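Local coordinates for protein 3-phytase (Klebsiella pneumoniae, PDB 2WNH) that probably hydrolyses phytate (inositol hexakisphosphate) to release phosphate, as a bacterial member of the histidine acid phosphatase family, at residues 88-101 / 279-291. The protein carries 3 engineered substitutions. Numbering follows the deposited sequence.
Engineered in segment 279-291: Ser279 (natural residue Asn).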
loop_
_atom_site.group_PDB
_atom_site.type_symbol
_atom_site.label_atom_id
_atom_site.label_comp_id
_atom_site.label_asym_id
_atom_site.label_seq_id
_atom_site.Cartn_x
_atom_site.Cartn_y
_atom_site.Cartn_z
ATOM N N ALA B 88 -6.968 -19.513 -12.495
ATOM C CA ALA B 88 -6.394 -20.517 -13.409
ATOM C C ALA B 88 -6.438 -20.057 -14.864
ATOM O O ALA B 88 -5.543 -20.391 -15.636
ATOM C CB ALA B 88 -7.115 -21.876 -13.249
ATOM N N GLU B 89 -7.443 -19.255 -15.218
ATOM C CA GLU B 89 -7.553 -18.683 -16.572
ATOM C C GLU B 89 -6.474 -17.635 -16.940
ATOM O O GLU B 89 -6.261 -17.341 -18.121
ATOM C CB GLU B 89 -8.970 -18.120 -16.739
ATOM C CG GLU B 89 -9.356 -17.712 -18.151
ATOM C CD GLU B 89 -10.760 -17.112 -18.197
ATOM O OE1 GLU B 89 -11.507 -17.212 -17.187
ATOM O OE2 GLU B 89 -11.104 -16.537 -19.246
ATOM N N SER B 90 -5.779 -17.099 -15.939
ATOM C CA SER B 90 -4.839 -16.010 -16.136
ATOM C C SER B 90 -3.509 -16.533 -16.673
ATOM O O SER B 90 -2.944 -15.944 -17.584
ATOM C CB SER B 90 -4.548 -15.283 -14.822
ATOM O OG SER B 90 -5.717 -14.742 -14.221
ATOM N N ILE B 91 -2.985 -17.584 -16.040
ATOM C CA ILE B 91 -1.612 -18.046 -16.316
ATOM C C ILE B 91 -1.459 -19.543 -16.067
ATOM O O ILE B 91 -2.122 -20.117 -15.182
ATOM C CB ILE B 91 -0.566 -17.235 -15.479
ATOM C CG1 ILE B 91 0.902 -17.486 -15.940
ATOM C CG2 ILE B 91 -0.752 -17.467 -13.964
ATOM C CD1 ILE B 91 1.876 -16.551 -15.262
ATOM N N TYR B 92 -0.600 -20.165 -16.877
ATOM C CA TYR B 92 -0.111 -21.520 -16.609
ATOM C C TYR B 92 1.392 -21.466 -16.730
ATOM O O TYR B 92 1.915 -21.022 -17.762
ATOM C CB TYR B 92 -0.697 -22.574 -17.574
ATOM C CG TYR B 92 -0.290 -23.987 -17.218
ATOM C CD1 TYR B 92 -0.936 -24.688 -16.194
ATOM C CD2 TYR B 92 0.766 -24.622 -17.885
ATOM C CE1 TYR B 92 -0.541 -25.994 -15.850
ATOM C CE2 TYR B 92 1.148 -25.920 -17.554
ATOM C CZ TYR B 92 0.498 -26.593 -16.541
ATOM O OH TYR B 92 0.924 -27.878 -16.219
ATOM N N VAL B 93 2.074 -21.898 -15.669
ATOM C CA VAL B 93 3.546 -21.865 -15.646
ATOM C C VAL B 93 4.110 -23.269 -15.655
ATOM O O VAL B 93 3.817 -24.080 -14.761
ATOM C CB VAL B 93 4.081 -21.093 -14.410
ATOM C CG1 VAL B 93 5.600 -21.008 -14.465
ATOM C CG2 VAL B 93 3.461 -19.674 -14.345
ATOM N N ARG B 94 4.921 -23.560 -16.677
ATOM C CA ARG B 94 5.584 -24.856 -16.793
ATOM C C ARG B 94 7.111 -24.645 -16.832
ATOM O O ARG B 94 7.640 -24.014 -17.744
ATOM C CB ARG B 94 5.092 -25.583 -18.056
ATOM C CG ARG B 94 5.766 -26.952 -18.244
ATOM C CD ARG B 94 4.946 -27.849 -19.145
ATOM N NE ARG B 94 5.701 -29.030 -19.583
ATOM C CZ ARG B 94 5.137 -30.028 -20.243
ATOM N NH1 ARG B 94 3.818 -29.992 -20.470
ATOM N NH2 ARG B 94 5.872 -31.058 -20.665
ATOM N N ALA B 95 7.782 -25.131 -15.795
ATOM C CA ALA B 95 9.227 -24.999 -15.641
ATOM C C ALA B 95 9.926 -26.323 -15.877
ATOM O O ALA B 95 9.445 -27.380 -15.455
ATOM C CB ALA B 95 9.572 -24.486 -14.250
ATOM N N SER B 96 11.103 -26.251 -16.503
ATOM C CA SER B 96 12.039 -27.376 -16.515
ATOM C C SER B 96 12.292 -27.831 -15.049
ATOM O O SER B 96 12.324 -26.984 -14.131
ATOM C CB SER B 96 13.332 -26.928 -17.202
ATOM O OG SER B 96 14.370 -27.829 -16.898
ATOM N N PRO B 97 12.415 -29.164 -14.804
ATOM C CA PRO B 97 12.435 -29.624 -13.408
ATOM C C PRO B 97 13.686 -29.305 -12.589
ATOM O O PRO B 97 13.683 -29.575 -11.375
ATOM C CB PRO B 97 12.210 -31.155 -13.525
ATOM C CG PRO B 97 12.699 -31.509 -14.875
ATOM C CD PRO B 97 12.430 -30.292 -15.763
ATOM N N LEU B 98 14.710 -28.711 -13.196
ATOM C CA LEU B 98 15.921 -28.332 -12.447
ATOM C C LEU B 98 15.545 -27.258 -11.419
ATOM O O LEU B 98 14.591 -26.486 -11.629
ATOM C CB LEU B 98 17.034 -27.809 -13.373
ATOM C CG LEU B 98 17.864 -28.859 -14.124
ATOM C CD1 LEU B 98 17.067 -29.404 -15.284
ATOM C CD2 LEU B 98 19.158 -28.267 -14.633
ATOM N N GLN B 99 16.262 -27.244 -10.299
ATOM C CA GLN B 99 16.051 -26.223 -9.267
ATOM C C GLN B 99 16.083 -24.803 -9.876
ATOM O O GLN B 99 15.224 -23.976 -9.553
ATOM C CB GLN B 99 17.122 -26.344 -8.168
ATOM C CG GLN B 99 16.820 -25.538 -6.884
ATOM C CD GLN B 99 17.254 -24.068 -6.970
ATOM O OE1 GLN B 99 17.935 -23.647 -7.908
ATOM N NE2 GLN B 99 16.831 -23.278 -5.993
ATOM N N ARG B 100 17.076 -24.532 -10.720
ATOM C CA ARG B 100 17.307 -23.150 -11.222
ATOM C C ARG B 100 16.109 -22.618 -12.020
ATOM O O ARG B 100 15.780 -21.436 -11.944
ATOM C CB ARG B 100 18.646 -22.979 -11.989
ATOM C CG ARG B 100 18.848 -23.865 -13.206
ATOM C CD ARG B 100 20.186 -23.522 -13.832
ATOM N NE ARG B 100 20.566 -24.474 -14.880
ATOM C CZ ARG B 100 21.342 -25.536 -14.674
ATOM N NH1 ARG B 100 21.799 -25.818 -13.464
ATOM N NH2 ARG B 100 21.625 -26.348 -15.675
ATOM N N THR B 101 15.479 -23.505 -12.774
ATOM C CA THR B 101 14.316 -23.157 -13.593
ATOM C C THR B 101 13.031 -23.124 -12.755
ATOM O O THR B 101 12.212 -22.238 -12.951
ATOM C CB THR B 101 14.178 -24.124 -14.799
ATOM O OG1 THR B 101 14.471 -25.454 -14.349
ATOM C CG2 THR B 101 15.167 -23.769 -15.861
ATOM N N SER B 279 -4.789 -25.469 -25.537
ATOM C CA SER B 279 -4.925 -25.964 -24.168
ATOM C C SER B 279 -3.553 -25.856 -23.492
ATOM O O SER B 279 -2.539 -26.288 -24.068
ATOM C CB SER B 279 -5.407 -27.419 -24.138
ATOM O OG SER B 279 -5.321 -27.933 -22.814
ATOM N N PRO B 280 -3.509 -25.273 -22.278
ATOM C CA PRO B 280 -4.669 -24.781 -21.523
ATOM C C PRO B 280 -5.213 -23.454 -22.059
ATOM O O PRO B 280 -4.510 -22.720 -22.742
ATOM C CB PRO B 280 -4.106 -24.588 -20.115
ATOM C CG PRO B 280 -2.678 -24.172 -20.365
ATOM C CD PRO B 280 -2.247 -25.038 -21.544
ATOM N N ASN B 281 -6.469 -23.162 -21.729
ATOM C CA ASN B 281 -7.080 -21.894 -22.087
ATOM C C ASN B 281 -6.657 -20.854 -21.045
ATOM O O ASN B 281 -7.331 -20.670 -20.016
ATOM C CB ASN B 281 -8.617 -22.056 -22.130
ATOM C CG ASN B 281 -9.324 -20.814 -22.634
ATOM O OD1 ASN B 281 -8.687 -19.858 -23.093
ATOM N ND2 ASN B 281 -10.660 -20.814 -22.539
ATOM N N VAL B 282 -5.514 -20.208 -21.298
ATOM C CA VAL B 282 -4.973 -19.216 -20.361
ATOM C C VAL B 282 -4.580 -17.923 -21.097
ATOM O O VAL B 282 -4.359 -17.939 -22.303
ATOM C CB VAL B 282 -3.741 -19.768 -19.569
ATOM C CG1 VAL B 282 -4.170 -20.895 -18.612
ATOM C CG2 VAL B 282 -2.633 -20.211 -20.521
ATOM N N ARG B 283 -4.490 -16.809 -20.375
ATOM C CA ARG B 283 -4.049 -15.541 -20.985
ATOM C C ARG B 283 -2.545 -15.496 -21.247
ATOM O O ARG B 283 -2.095 -14.818 -22.162
ATOM C CB ARG B 283 -4.431 -14.352 -20.093
ATOM C CG ARG B 283 -5.959 -14.179 -19.901
ATOM C CD ARG B 283 -6.648 -13.831 -21.229
ATOM N NE ARG B 283 -8.125 -13.843 -21.170
ATOM C CZ ARG B 283 -8.908 -12.778 -20.951
ATOM N NH1 ARG B 283 -8.403 -11.564 -20.713
ATOM N NH2 ARG B 283 -10.230 -12.940 -20.969
ATOM N N TRP B 284 -1.787 -16.200 -20.404
ATOM C CA TRP B 284 -0.315 -16.176 -20.417
ATOM C C TRP B 284 0.221 -17.583 -20.150
ATOM O O TRP B 284 -0.032 -18.154 -19.084
ATOM C CB TRP B 284 0.133 -15.144 -19.362
ATOM C CG TRP B 284 1.573 -14.870 -19.176
ATOM C CD1 TRP B 284 2.643 -15.300 -19.935
ATOM C CD2 TRP B 284 2.115 -14.063 -18.126
ATOM N NE1 TRP B 284 3.830 -14.806 -19.385
ATOM C CE2 TRP B 284 3.521 -14.049 -18.277
ATOM C CE3 TRP B 284 1.534 -13.340 -17.067
ATOM C CZ2 TRP B 284 4.370 -13.332 -17.404
ATOM C CZ3 TRP B 284 2.376 -12.622 -16.193
ATOM C CH2 TRP B 284 3.784 -12.643 -16.364
ATOM N N LEU B 285 0.936 -18.147 -21.142
ATOM C CA LEU B 285 1.619 -19.432 -20.988
ATOM C C LEU B 285 3.065 -19.060 -20.785
ATOM O O LEU B 285 3.654 -18.371 -21.614
ATOM C CB LEU B 285 1.484 -20.283 -22.256
ATOM C CG LEU B 285 2.186 -21.654 -22.259
ATOM C CD1 LEU B 285 1.610 -22.558 -21.165
ATOM C CD2 LEU B 285 2.038 -22.312 -23.675
ATOM N N LEU B 286 3.603 -19.489 -19.656
ATOM C CA LEU B 286 4.966 -19.135 -19.281
ATOM C C LEU B 286 5.767 -20.433 -19.103
ATOM O O LEU B 286 5.448 -21.277 -18.244
ATOM C CB LEU B 286 4.957 -18.285 -17.996
ATOM C CG LEU B 286 6.319 -18.022 -17.352
ATOM C CD1 LEU B 286 7.226 -17.281 -18.342
ATOM C CD2 LEU B 286 6.200 -17.196 -16.052
ATOM N N LEU B 287 6.791 -20.569 -19.945
ATOM C CA LEU B 287 7.696 -21.713 -19.966
ATOM C C LEU B 287 9.070 -21.239 -19.510
ATOM O O LEU B 287 9.574 -20.224 -19.981
ATOM C CB LEU B 287 7.814 -22.264 -21.388
ATOM C CG LEU B 287 6.504 -22.562 -22.129
ATOM C CD1 LEU B 287 6.834 -23.080 -23.537
ATOM C CD2 LEU B 287 5.662 -23.572 -21.364
ATOM N N VAL B 288 9.688 -21.999 -18.614
ATOM C CA VAL B 288 10.958 -21.568 -18.062
ATOM C C VAL B 288 11.965 -22.710 -18.233
ATOM O O VAL B 288 11.780 -23.807 -17.686
ATOM C CB VAL B 288 10.805 -21.111 -16.585
ATOM C CG1 VAL B 288 12.130 -20.558 -16.056
ATOM C CG2 VAL B 288 9.701 -20.002 -16.473
ATOM N N ALA B 289 13.022 -22.418 -18.981
ATOM C CA ALA B 289 14.019 -23.432 -19.332
ATOM C C ALA B 289 15.416 -22.816 -19.463
ATOM O O ALA B 289 15.814 -21.968 -18.660
ATOM C CB ALA B 289 13.597 -24.190 -20.605
ATOM N N HIS B 290 16.150 -23.229 -20.485
ATOM C CA HIS B 290 17.596 -22.989 -20.540
ATOM C C HIS B 290 17.952 -22.220 -21.802
ATOM O O HIS B 290 17.168 -22.162 -22.757
ATOM C CB HIS B 290 18.352 -24.334 -20.408
ATOM C CG HIS B 290 17.833 -25.193 -19.291
ATOM N ND1 HIS B 290 18.385 -25.195 -18.024
ATOM C CD2 HIS B 290 16.763 -26.027 -19.234
ATOM C CE1 HIS B 290 17.694 -26.012 -17.246
ATOM N NE2 HIS B 290 16.706 -26.532 -17.957
ATOM N N ASP B 291 19.131 -21.603 -21.800
ATOM C CA ASP B 291 19.580 -20.855 -22.960
ATOM C C ASP B 291 19.673 -21.768 -24.179
ATOM O O ASP B 291 19.390 -21.340 -25.283
ATOM C CB ASP B 291 20.907 -20.118 -22.698
ATOM C CG ASP B 291 21.989 -20.997 -22.046
ATOM O OD1 ASP B 291 21.856 -22.239 -21.925
ATOM O OD2 ASP B 291 23.011 -20.409 -21.656
HETATM O O HOH W 1 20.929 -24.210 -17.680
#
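Tyr92 and Arg94 supply the alternating N-H and C=O groups that join strand 91-95 to strand 284-289 in parallel pairing; the N-to-C directions of the two strands diverge by 14°. Tyr92 N reaches Trp284 O at 3.0 Å and Leu286 N returns to Tyr92 O; Arg94 bonds in the same way to Leu286 O and Val288 N. Beyond the strand, Ser96 N continues the pattern to Val288 O (2.8 Å, almost straight at 175°). At the opposite end Arg283 N bonds to Glu89 O.

Apolar side chains pack on both faces. On one, Ile91 CD1 sits over the six-membered ring of Trp284, 3.9 Å from its centroid, a CH-pi contact reached with CG1 anti to the backbone N (chi1 -169°). Val93 CG2 lies alongside Leu286 CD2 there, and helix 99-112 covers Ile91 and Val93. On the other face, Leu285 CD1 meets the edge of the Tyr92 ring 4.0 Å from Tyr92 CD2, while Pro280, which follows a cis peptide bond, brings CG against Tyr92 CB.

The pair belongs to the central sheet of the histidine phosphatase fold, where strand 284-289 runs between strands 91-95 and 14-24, parallel to both.

Polar contacts gather around His290, the N-cap of helix 291-301. In the plane of its ring, NE2 shares a hydrogen bond with Ser96 OG (2.9 Å), which Gln132 also engages, and His290 ND1 is hydrogen-bonded at 2.7 Å to the oxygen of a water that accepts a bond from Arg100 NE; Arg100 NH1 bonds to Gly54 O. Bonds at both ring nitrogens would be expected to fix the ring's rotation. Thr101 CG2 makes a CH-pi contact over one imidazole face, offset toward the rim, 4.0 Å from the His290 centroid.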